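Local coordinates for protein aspartokinase (Synechocystis, PDB 3L76) that probably phosphorylates the beta-carboxyl group of L-aspartate with ATP, opening lysine and threonine biosynthesis, and binds both end products at its ACT domains, at residues 375-387 / 398-412. Numbering follows the deposited sequence. Where two conformers were deposited one is given.
Sequences MFKTLADVGVNIE and CVIDQRDADRAIAAL. With THR (threonine), chain D.
Leu-379 presses CD2 against Ala-408 CB at 3.6 Å, the tight centre of a packing between helices 375-381 and 405-412, whose axes approach to 9.1 Å at 132°. A bare methyl at Ala-408, and another at Ala-411, against Thr-378 CG2, lets the helices come this near, while Leu-412 fills the space between Leu-379 and Met-375. Thr-378 uses both branches: CG2, anti to the backbone N, meets Ala-411, and OG1 bonds back to Lys-374 O. Met-375, fully extended, carries CE to 3.8 Å from Cys-398 SG, which also touches Ile-386 CG2.

Toward solvent the fit loosens. Val-384 still packs on Ile-400 and Asp-404, but exposed Arg-407 merely lays a guanidinium face over Val-382 CG2 (3.9 Å). Gly-383, at positive phi, closes helix 375-381 in a Schellman motif, and beyond it two waters join Asp-404 OD2 to the backbone at Asn-385 and Asp-401. Asp-401 OD1 takes Arg-403 N in an Asx turn, and its carboxylate is gripped side-on by Arg-403 NE and NH2. With only an alanine methyl in place of this carboxylate, the guanidinium is likely to lose its mate and the turn its OD1 brace.

Asn-385 OD1 and Ile-386 O accept from the bound threonine's N, and Asp-454 and Gln-478 help complete this pocket. Glu-387 N bonds Val-399 O (3.0 Å), and strand 348-361 pairs with strand 395-401, its Ile-358 and Ile-360 lying against Leu-379 and Met-375 as both helices pack on the ACT-domain sheet.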
ATOM      1  N   MET A 375     -27.484  14.009  24.003  1.00 28.67           N
ATOM      2  CA  MET A 375     -27.721  14.100  25.439  1.00 38.02           C
ATOM      3  C   MET A 375     -29.091  14.710  25.734  1.00 33.64           C
ATOM      4  O   MET A 375     -29.913  14.114  26.433  1.00 30.40           O
ATOM      5  CB  MET A 375     -26.644  14.921  26.123  1.00 28.79           C
ATOM      6  CG  MET A 375     -26.782  14.919  27.629  1.00 21.20           C
ATOM      7  SD  MET A 375     -25.637  16.059  28.409  1.00 28.38           S
ATOM      8  CE  MET A 375     -25.899  15.601  30.111  1.00 11.72           C
ATOM      9  N   PHE A 376     -29.335  15.892  25.181  1.00 25.49           N
ATOM     10  CA  PHE A 376     -30.609  16.608  25.373  1.00 26.35           C
ATOM     11  C   PHE A 376     -31.828  15.814  24.922  1.00 28.02           C
ATOM     12  O   PHE A 376     -32.855  15.816  25.596  1.00 36.88           O
ATOM     13  CB  PHE A 376     -30.581  17.979  24.674  1.00 23.51           C
ATOM     14  CG  PHE A 376     -29.374  18.832  25.041  1.00 20.48           C
ATOM     15  CD1 PHE A 376     -28.680  18.620  26.237  1.00 20.90           C
ATOM     16  CD2 PHE A 376     -28.934  19.835  24.192  1.00 23.68           C
ATOM     17  CE1 PHE A 376     -27.573  19.406  26.576  1.00 22.38           C
ATOM     18  CE2 PHE A 376     -27.828  20.630  24.511  1.00 16.53           C
ATOM     19  CZ  PHE A 376     -27.146  20.425  25.697  1.00 16.96           C
ATOM     20  N   LYS A 377     -31.719  15.122  23.791  1.00 37.28           N
ATOM     21  CA  LYS A 377     -32.821  14.288  23.303  1.00 26.72           C
ATOM     22  C   LYS A 377     -33.110  13.131  24.264  1.00 38.27           C
ATOM     23  O   LYS A 377     -34.262  12.855  24.588  1.00 32.63           O
ATOM     24  CB  LYS A 377     -32.512  13.741  21.907  1.00 40.21           C
ATOM     25  CG  LYS A 377     -33.555  12.764  21.366  1.00 44.77           C
ATOM     26  CD  LYS A 377     -32.997  11.912  20.212  1.00 75.95           C
ATOM     27  CE  LYS A 377     -33.942  10.770  19.823  1.00 72.46           C
ATOM     28  NZ  LYS A 377     -35.266  11.258  19.334  1.00 60.18           N
ATOM     29  N   THR A 378     -32.056  12.460  24.722  1.00 28.16           N
ATOM     30  CA  THR A 378     -32.199  11.353  25.657  1.00 34.70           C
ATOM     31  C   THR A 378     -32.968  11.762  26.904  1.00 33.99           C
ATOM     32  O   THR A 378     -33.878  11.059  27.324  1.00 41.19           O
ATOM     33  CB  THR A 378     -30.837  10.789  26.068  1.00 32.78           C
ATOM     34  OG1 THR A 378     -30.098  10.454  24.895  1.00 36.22           O
ATOM     35  CG2 THR A 378     -31.013   9.542  26.907  1.00 34.36           C
ATOM     36  N   LEU A 379     -32.588  12.890  27.496  1.00 26.90           N
ATOM     37  CA  LEU A 379     -33.301  13.434  28.653  1.00 37.53           C
ATOM     38  C   LEU A 379     -34.732  13.832  28.303  1.00 42.98           C
ATOM     39  O   LEU A 379     -35.683  13.513  29.026  1.00 31.36           O
ATOM     40  CB  LEU A 379     -32.548  14.626  29.245  1.00 28.24           C
ATOM     41  CG  LEU A 379     -31.142  14.282  29.754  1.00 28.40           C
ATOM     42  CD1 LEU A 379     -30.458  15.486  30.302  1.00 14.00           C
ATOM     43  CD2 LEU A 379     -31.196  13.200  30.798  1.00 21.64           C
ATOM     44  N   ALA A 380     -34.888  14.523  27.183  1.00 28.12           N
ATOM     45  CA  ALA A 380     -36.230  14.901  26.734  1.00 33.15           C
ATOM     46  C   ALA A 380     -37.118  13.687  26.521  1.00 32.65           C
ATOM     47  O   ALA A 380     -38.289  13.697  26.890  1.00 41.27           O
ATOM     48  CB  ALA A 380     -36.168  15.730  25.469  1.00 21.26           C
ATOM     49  N   ASP A 381     -36.570  12.639  25.919  1.00 31.69           N
ATOM     50  CA  ASP A 381     -37.379  11.464  25.606  1.00 34.61           C
ATOM     51  C   ASP A 381     -37.835  10.781  26.876  1.00 35.36           C
ATOM     52  O   ASP A 381     -38.841  10.077  26.881  1.00 40.43           O
ATOM     53  CB  ASP A 381     -36.623  10.477  24.720  1.00 41.97           C
ATOM     54  CG  ASP A 381     -36.463  10.974  23.304  1.00 46.89           C
ATOM     55  OD1 ASP A 381     -37.318  11.767  22.854  1.00 46.45           O
ATOM     56  OD2 ASP A 381     -35.482  10.569  22.649  1.00 46.18           O
ATOM     57  N   VAL A 382     -37.111  11.003  27.968  1.00 42.67           N
ATOM     58  CA  VAL A 382     -37.491  10.374  29.221  1.00 25.35           C
ATOM     59  C   VAL A 382     -38.189  11.385  30.166  1.00 54.24           C
ATOM     60  O   VAL A 382     -38.400  11.134  31.356  1.00 47.28           O
ATOM     61  CB  VAL A 382     -36.283   9.603  29.847  1.00 44.64           C
ATOM     62  CG1 VAL A 382     -35.447  10.491  30.738  1.00 34.09           C
ATOM     63  CG2 VAL A 382     -36.753   8.366  30.579  1.00 51.39           C
ATOM     64  N   GLY A 383     -38.570  12.524  29.594  1.00 36.98           N
ATOM     65  CA  GLY A 383     -39.355  13.521  30.283  1.00 18.93           C
ATOM     66  C   GLY A 383     -38.641  14.434  31.274  1.00 45.41           C
ATOM     67  O   GLY A 383     -39.296  15.115  32.043  1.00 31.49           O
ATOM     68  N   VAL A 384     -37.314  14.473  31.289  1.00 41.44           N
ATOM     69  CA  VAL A 384     -36.655  15.323  32.280  1.00 33.96           C
ATOM     70  C   VAL A 384     -36.229  16.671  31.708  1.00 52.58           C
ATOM     71  O   VAL A 384     -35.588  16.738  30.660  1.00 24.72           O
ATOM     72  CB  VAL A 384     -35.503  14.612  33.078  1.00 28.28           C
ATOM     73  CG1 VAL A 384     -35.522  13.110  32.851  1.00 26.08           C
ATOM     74  CG2 VAL A 384     -34.157  15.195  32.771  1.00 32.90           C
ATOM     75  N   ASN A 385     -36.633  17.735  32.401  1.00 38.30           N
ATOM     76  CA  ASN A 385     -36.353  19.094  31.985  1.00 37.89           C
ATOM     77  C   ASN A 385     -34.940  19.510  32.376  1.00 34.59           C
ATOM     78  O   ASN A 385     -34.491  19.229  33.484  1.00 34.62           O
ATOM     79  CB  ASN A 385     -37.367  20.065  32.616  1.00 27.19           C
ATOM     80  CG  ASN A 385     -37.144  21.503  32.175  1.00 40.89           C
ATOM     81  OD1 ASN A 385     -37.408  21.854  31.029  1.00 30.12           O
ATOM     82  ND2 ASN A 385     -36.629  22.332  33.079  1.00 35.98           N
ATOM     83  N   ILE A 386     -34.255  20.200  31.467  1.00 31.61           N
ATOM     84  CA  ILE A 386     -32.918  20.709  31.730  1.00 25.17           C
ATOM     85  C   ILE A 386     -32.995  22.144  32.259  1.00 29.37           C
ATOM     86  O   ILE A 386     -33.508  23.028  31.589  1.00 24.42           O
ATOM     87  CB  ILE A 386     -32.059  20.689  30.452  1.00 27.18           C
ATOM     88  CG1 ILE A 386     -32.093  19.299  29.812  1.00 23.99           C
ATOM     89  CG2 ILE A 386     -30.631  21.179  30.762  1.00 14.96           C
ATOM     90  CD1 ILE A 386     -31.476  19.229  28.441  1.00 22.39           C
ATOM     91  N   GLU A 387     -32.454  22.366  33.448  1.00 22.60           N
ATOM     92  CA  GLU A 387     -32.525  23.662  34.101  1.00 26.94           C
ATOM     93  C   GLU A 387     -31.332  24.519  33.733  1.00 30.25           C
ATOM     94  O   GLU A 387     -31.487  25.627  33.250  1.00 35.21           O
ATOM     95  CB  GLU A 387     -32.632  23.497  35.618  1.00 14.83           C
ATOM     96  CG  GLU A 387     -33.873  22.745  36.043  1.00 31.59           C
ATOM     97  CD  GLU A 387     -34.085  22.716  37.547  1.00 40.92           C
ATOM     98  OE1 GLU A 387     -33.400  23.471  38.269  1.00 37.63           O
ATOM     99  OE2 GLU A 387     -34.942  21.924  37.997  1.00 41.83           O
ATOM    100  N   CYS A 398     -25.304  19.200  33.006  1.00 23.95           N
ATOM    101  CA  CYS A 398     -26.677  19.659  33.096  1.00 28.81           C
ATOM    102  C   CYS A 398     -27.126  19.653  34.549  1.00 43.05           C
ATOM    103  O   CYS A 398     -26.768  18.761  35.321  1.00 30.37           O
ATOM    104  CB  CYS A 398     -27.605  18.761  32.284  1.00 18.16           C
ATOM    105  SG  CYS A 398     -27.519  18.977  30.509  1.00 30.80           S
ATOM    106  N   VAL A 399     -27.903  20.657  34.935  1.00 27.85           N
ATOM    107  CA  VAL A 399     -28.479  20.631  36.270  1.00 22.73           C
ATOM    108  C   VAL A 399     -29.923  20.235  36.110  1.00 31.21           C
ATOM    109  O   VAL A 399     -30.605  20.739  35.219  1.00 29.00           O
ATOM    110  CB  VAL A 399     -28.332  21.979  36.995  1.00 22.49           C
ATOM    111  CG1 VAL A 399     -28.974  21.916  38.357  1.00 23.77           C
ATOM    112  CG2 VAL A 399     -26.869  22.341  37.116  1.00 27.71           C
ATOM    113  N   ILE A 400     -30.374  19.295  36.935  1.00 22.92           N
ATOM    114  CA  ILE A 400     -31.747  18.796  36.840  1.00 33.92           C
ATOM    115  C   ILE A 400     -32.405  18.653  38.212  1.00 35.26           C
ATOM    116  O   ILE A 400     -31.745  18.650  39.254  1.00 19.02           O
ATOM    117  CB  ILE A 400     -31.825  17.414  36.143  1.00 33.96           C
ATOM    118  CG1 ILE A 400     -30.941  16.404  36.863  1.00 28.47           C
ATOM    119  CG2 ILE A 400     -31.421  17.496  34.669  1.00 17.95           C
ATOM    120  CD1 ILE A 400     -31.352  14.980  36.593  1.00 23.48           C
ATOM    121  N   ASP A 401     -33.722  18.539  38.213  1.00 31.49           N
ATOM    122  CA  ASP A 401     -34.409  18.212  39.442  1.00 23.50           C
ATOM    123  C   ASP A 401     -33.893  16.875  39.972  1.00 37.75           C
ATOM    124  O   ASP A 401     -33.933  15.858  39.269  1.00 26.40           O
ATOM    125  CB  ASP A 401     -35.914  18.115  39.213  1.00 32.34           C
ATOM    126  CG  ASP A 401     -36.717  18.159  40.516  1.00 51.88           C
ATOM    127  OD1 ASP A 401     -36.441  17.361  41.440  1.00 36.44           O
ATOM    128  OD2 ASP A 401     -37.646  18.989  40.601  1.00 47.86           O
ATOM    129  N   GLN A 402     -33.432  16.881  41.221  1.00 35.95           N
ATOM    130  CA  GLN A 402     -32.936  15.676  41.881  0.51 44.25           C
ATOM    131  C   GLN A 402     -33.858  14.479  41.689  1.00 45.93           C
ATOM    132  O   GLN A 402     -33.400  13.348  41.571  1.00 38.53           O
ATOM    133  CB  GLN A 402     -32.735  15.924  43.376  0.51 57.51           C
ATOM    134  CG  GLN A 402     -32.629  14.651  44.210  0.51 59.71           C
ATOM    135  CD  GLN A 402     -31.542  13.719  43.714  0.51 53.61           C
ATOM    136  OE1 GLN A 402     -30.584  14.149  43.071  0.51 74.83           O
ATOM    137  NE2 GLN A 402     -31.688  12.432  44.005  0.51 34.89           N
ATOM    138  N   ARG A 403     -35.162  14.716  41.660  1.00 35.91           N
ATOM    139  CA  ARG A 403     -36.101  13.605  41.500  1.00 42.41           C
ATOM    140  C   ARG A 403     -36.014  12.915  40.133  1.00 43.85           C
ATOM    141  O   ARG A 403     -36.497  11.804  39.969  1.00 40.81           O
ATOM    142  CB  ARG A 403     -37.531  14.072  41.760  1.00 36.95           C
ATOM    143  CG  ARG A 403     -37.841  14.325  43.215  1.00 49.51           C
ATOM    144  CD  ARG A 403     -39.178  15.026  43.356  1.00 49.28           C
ATOM    145  NE  ARG A 403     -39.166  16.298  42.657  1.00 48.48           N
ATOM    146  CZ  ARG A 403     -40.164  17.163  42.681  1.00 42.44           C
ATOM    147  NH1 ARG A 403     -41.251  16.888  43.382  1.00 43.68           N
ATOM    148  NH2 ARG A 403     -40.062  18.301  42.008  1.00 42.05           N
ATOM    149  N   ASP A 404     -35.420  13.588  39.150  1.00 35.55           N
ATOM    150  CA  ASP A 404     -35.371  13.082  37.783  1.00 30.76           C
ATOM    151  C   ASP A 404     -34.090  12.262  37.572  1.00 41.63           C
ATOM    152  O   ASP A 404     -33.912  11.619  36.541  1.00 41.38           O
ATOM    153  CB  ASP A 404     -35.416  14.248  36.764  1.00 27.24           C
ATOM    154  CG  ASP A 404     -36.794  14.869  36.624  1.00 46.74           C
ATOM    155  OD1 ASP A 404     -37.808  14.192  36.916  1.00 48.07           O
ATOM    156  OD2 ASP A 404     -36.853  16.052  36.213  1.00 49.43           O
ATOM    157  N   ALA A 405     -33.199  12.301  38.558  1.00 45.25           N
ATOM    158  CA  ALA A 405     -31.857  11.735  38.439  1.00 26.28           C
ATOM    159  C   ALA A 405     -31.800  10.255  38.043  1.00 38.55           C
ATOM    160  O   ALA A 405     -31.013   9.867  37.187  1.00 38.43           O
ATOM    161  CB  ALA A 405     -31.066  11.961  39.734  1.00 38.13           C
ATOM    162  N   ASP A 406     -32.613   9.419  38.677  1.00 41.31           N
ATOM    163  CA  ASP A 406     -32.591   7.977  38.368  0.57 24.12           C
ATOM    164  C   ASP A 406     -32.904   7.706  36.913  1.00 35.91           C
ATOM    165  O   ASP A 406     -32.179   6.954  36.270  1.00 42.53           O
ATOM    166  CB  ASP A 406     -33.597   7.178  39.203  0.57 23.20           C
ATOM    167  CG  ASP A 406     -32.959   6.459  40.367  0.57 35.26           C
ATOM    168  OD1 ASP A 406     -33.688   6.176  41.341  0.57 24.69           O
ATOM    169  OD2 ASP A 406     -31.744   6.182  40.313  0.57 41.87           O
ATOM    170  N   ARG A 407     -33.981   8.293  36.400  1.00 34.45           N
ATOM    171  CA  ARG A 407     -34.402   7.997  35.039  0.57 37.95           C
ATOM    172  C   ARG A 407     -33.479   8.669  34.038  1.00 38.31           C
ATOM    173  O   ARG A 407     -33.285   8.158  32.934  1.00 41.38           O
ATOM    174  CB  ARG A 407     -35.896   8.305  34.796  0.57 42.49           C
ATOM    175  CG  ARG A 407     -36.333   9.761  34.891  0.57 64.53           C
ATOM    176  CD  ARG A 407     -37.850   9.896  35.210  0.57 51.52           C
ATOM    177  NE  ARG A 407     -38.642   8.737  34.790  0.57 23.15           N
ATOM    178  CZ  ARG A 407     -39.427   8.699  33.713  0.57 47.97           C
ATOM    179  NH1 ARG A 407     -39.558   9.762  32.932  0.57 39.65           N
ATOM    180  NH2 ARG A 407     -40.091   7.589  33.418  0.57 55.89           N
ATOM    181  N   ALA A 408     -32.870   9.769  34.454  1.00 26.83           N
ATOM    182  CA  ALA A 408     -31.961  10.509  33.590  1.00 27.70           C
ATOM    183  C   ALA A 408     -30.642   9.754  33.373  1.00 41.28           C
ATOM    184  O   ALA A 408     -30.140   9.648  32.247  1.00 31.72           O
ATOM    185  CB  ALA A 408     -31.703  11.909  34.159  1.00 18.08           C
ATOM    186  N   ILE A 409     -30.086   9.230  34.464  1.00 46.11           N
ATOM    187  CA  ILE A 409     -28.830   8.469  34.440  1.00 41.89           C
ATOM    188  C   ILE A 409     -28.975   7.173  33.684  1.00 49.15           C
ATOM    189  O   ILE A 409     -28.090   6.759  32.936  1.00 39.88           O
ATOM    190  CB  ILE A 409     -28.390   8.068  35.847  1.00 39.00           C
ATOM    191  CG1 ILE A 409     -27.897   9.288  36.624  1.00 49.58           C
ATOM    192  CG2 ILE A 409     -27.295   6.964  35.785  1.00 25.58           C
ATOM    193  CD1 ILE A 409     -27.834   9.034  38.117  1.00 67.34           C
ATOM    194  N   ALA A 410     -30.089   6.499  33.920  1.00 38.44           N
ATOM    195  CA  ALA A 410     -30.327   5.223  33.264  1.00 35.19           C
ATOM    196  C   ALA A 410     -30.419   5.466  31.777  1.00 50.43           C
ATOM    197  O   ALA A 410     -29.862   4.702  30.984  1.00 40.97           O
ATOM    198  CB  ALA A 410     -31.608   4.583  33.757  1.00 21.40           C
ATOM    199  N   ALA A 411     -31.123   6.537  31.403  1.00 36.69           N
ATOM    200  CA  ALA A 411     -31.335   6.853  29.994  1.00 25.74           C
ATOM    201  C   ALA A 411     -30.043   7.204  29.287  1.00 42.56           C
ATOM    202  O   ALA A 411     -29.852   6.811  28.149  1.00 49.05           O
ATOM    203  CB  ALA A 411     -32.329   7.975  29.827  1.00 31.76           C
ATOM    204  N   LEU A 412     -29.168   7.944  29.959  1.00 27.86           N
ATOM    205  CA  LEU A 412     -27.904   8.340  29.364  1.00 38.23           C
ATOM    206  C   LEU A 412     -26.960   7.149  29.283  1.00 34.29           C
ATOM    207  O   LEU A 412     -26.246   6.959  28.301  1.00 35.50           O
ATOM    208  CB  LEU A 412     -27.267   9.476  30.165  1.00 38.30           C
ATOM    209  CG  LEU A 412     -27.978  10.823  30.059  1.00 32.53           C
ATOM    210  CD1 LEU A 412     -27.365  11.811  31.020  1.00 32.81           C
ATOM    211  CD2 LEU A 412     -27.902  11.346  28.634  1.00 30.37           C
TER
HETATM  212  N   THR D 602     -35.678  23.396  29.640  1.00 29.24           N
HETATM  213  CA  THR D 602     -35.450  23.248  28.204  1.00 33.77           C
HETATM  214  C   THR D 602     -35.208  21.785  27.872  1.00 48.13           C
HETATM  215  O   THR D 602     -35.057  20.951  28.784  1.00 29.84           O
HETATM  216  CB  THR D 602     -34.249  24.067  27.712  1.00 25.74           C
HETATM  217  OG1 THR D 602     -33.061  23.625  28.390  1.00 29.58           O
HETATM  218  CG2 THR D 602     -34.478  25.572  27.954  1.00 25.45           C
HETATM  219  OXT THR D 602     -35.169  21.432  26.685  1.00 34.63           O
HETATM  220  O   HOH W   1     -38.594  17.142  34.556  1.00 37.76           O
HETATM  221  O   HOH W   2     -35.423  18.131  35.989  1.00 30.64           O